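Local coordinates for hypothetical protein yqeU (PDB 1VHK) that probably methylates N3 of a specific uridine in 16S rRNA of the assembled 30S ribosomal subunit, using S-adenosyl-L-methionine as methyl donor, at residues 161-166 / 220-225. Numbering follows the deposited sequence.
Sequences QLLQRM and TEQDGV
Gln222, just past the end of helix 213-221, reaches across to Leu163 of helix 159-165 and to Met166, three residues on. Its CB meets the tip of Met166, a selenomethionine here, lying 3.9 Å from SE and 4.0 Å from CE. The next carbon turns to Leu163: Gln222 CG is 4.0 Å from Leu163 CG, the two side chains crossing at about a right angle. With CG beside its own backbone N (chi1 -71°) and a second bend at chi2 (-63°), the chain brings its amide group to the backbone carbonyl of Leu163, where CD stands 3.9 Å from O. Met166 continues past Gln222 CB, its methyl CE lying 3.5 Å from Gln222 O and 4.0 Å from Gly224 N. Cut back to an alanine, Gln222 would have no CG or amide, and Leu163 would probably face a gap beside its CG and its carbonyl. The backbone receiving Met166 is a Schellman motif: Asp223, with positive phi, is its C-prime residue, and Gly224 N bonds back to Leu219 O. Leu163 and Met166 also rest on Leu219, joining the two helices within the SPOUT methyltransferase domain. Beyond the turn, Val225 enters strand 225-227, the outermost strand on that side of the parallel sheet within this chain, and pairs with Cys172 and Val174 of strand 171-175, the next strand after helix 159-165.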
# COMPACT_ATOMS: atom_id res chain seq x y z
N GLN A 161 26.27 -9.57 2.35
CA GLN A 161 26.16 -9.07 0.98
C GLN A 161 25.37 -7.78 0.90
O GLN A 161 25.71 -6.85 0.17
CB GLN A 161 25.53 -10.14 0.08
CG GLN A 161 26.51 -11.28 -0.24
CD GLN A 161 25.79 -12.43 -0.92
OE1 GLN A 161 24.76 -12.88 -0.42
NE2 GLN A 161 26.34 -12.85 -2.06
N LEU A 162 24.29 -7.72 1.68
CA LEU A 162 23.46 -6.54 1.74
C LEU A 162 24.31 -5.34 2.17
O LEU A 162 24.43 -4.34 1.45
CB LEU A 162 22.26 -6.78 2.65
CG LEU A 162 21.45 -5.52 3.01
CD1 LEU A 162 20.43 -5.20 1.93
CD2 LEU A 162 20.81 -5.67 4.38
N LEU A 163 25.08 -5.52 3.24
CA LEU A 163 26.01 -4.50 3.71
C LEU A 163 26.92 -3.97 2.61
O LEU A 163 27.19 -2.77 2.59
CB LEU A 163 26.83 -5.02 4.87
CG LEU A 163 26.48 -4.65 6.29
CD1 LEU A 163 25.02 -4.32 6.50
CD2 LEU A 163 26.90 -5.79 7.23
N GLN A 164 27.35 -4.80 1.66
CA GLN A 164 28.19 -4.33 0.58
C GLN A 164 27.40 -3.62 -0.50
O GLN A 164 28.01 -2.95 -1.34
CB GLN A 164 29.03 -5.45 -0.05
N ARG A 165 26.09 -3.74 -0.52
CA ARG A 165 25.29 -3.09 -1.56
C ARG A 165 25.03 -1.63 -1.24
O ARG A 165 24.97 -0.79 -2.13
CB ARG A 165 23.95 -3.84 -1.72
CG ARG A 165 23.37 -3.78 -3.13
CD ARG A 165 22.75 -5.10 -3.53
NE ARG A 165 23.13 -5.54 -4.86
CZ ARG A 165 22.77 -4.93 -5.98
NH1 ARG A 165 22.01 -3.83 -5.92
NH2 ARG A 165 23.16 -5.40 -7.16
N MSE A 166 25.00 -1.30 0.04
CA MSE A 166 24.70 0.01 0.57
C MSE A 166 25.36 1.17 -0.12
O MSE A 166 24.74 2.23 -0.35
CB MSE A 166 24.98 0.05 2.09
CG MSE A 166 24.39 -1.17 2.78
SE MSE A 166 23.50 -0.81 4.41
CE MSE A 166 23.25 1.06 4.32
N THR A 220 24.18 0.92 10.66
CA THR A 220 24.47 2.31 11.02
C THR A 220 25.88 2.74 10.66
O THR A 220 26.08 3.92 10.28
CB THR A 220 24.20 2.56 12.50
OG1 THR A 220 24.29 1.29 13.18
CG2 THR A 220 22.81 3.12 12.73
N GLU A 221 26.86 1.84 10.70
CA GLU A 221 28.23 2.17 10.32
C GLU A 221 28.40 2.20 8.81
O GLU A 221 29.33 2.82 8.29
CB GLU A 221 29.25 1.29 11.02
CG GLU A 221 29.00 -0.19 10.93
CD GLU A 221 29.91 -1.03 11.79
OE1 GLU A 221 29.99 -0.78 13.01
OE2 GLU A 221 30.52 -1.99 11.26
N GLN A 222 27.43 1.64 8.07
CA GLN A 222 27.41 1.72 6.62
C GLN A 222 26.57 2.92 6.17
O GLN A 222 26.10 2.97 5.03
CB GLN A 222 26.83 0.47 5.98
CG GLN A 222 27.66 -0.79 6.05
CD GLN A 222 28.98 -0.69 5.31
OE1 GLN A 222 29.04 -0.40 4.11
NE2 GLN A 222 30.08 -0.93 6.02
N ASP A 223 26.34 3.87 7.07
CA ASP A 223 25.55 5.04 6.81
C ASP A 223 24.04 4.80 6.85
O ASP A 223 23.29 5.67 6.38
CB ASP A 223 25.91 5.69 5.46
CG ASP A 223 27.29 6.31 5.53
OD1 ASP A 223 27.91 6.42 4.45
OD2 ASP A 223 27.72 6.64 6.66
N GLY A 224 23.61 3.66 7.36
CA GLY A 224 22.16 3.42 7.45
C GLY A 224 21.69 4.27 8.65
O GLY A 224 22.44 4.35 9.63
N VAL A 225 20.56 4.94 8.50
CA VAL A 225 20.05 5.76 9.60
C VAL A 225 18.71 5.22 10.10
O VAL A 225 17.74 5.23 9.35
CB VAL A 225 19.85 7.22 9.17
CG1 VAL A 225 19.16 8.03 10.25
CG2 VAL A 225 21.17 7.85 8.76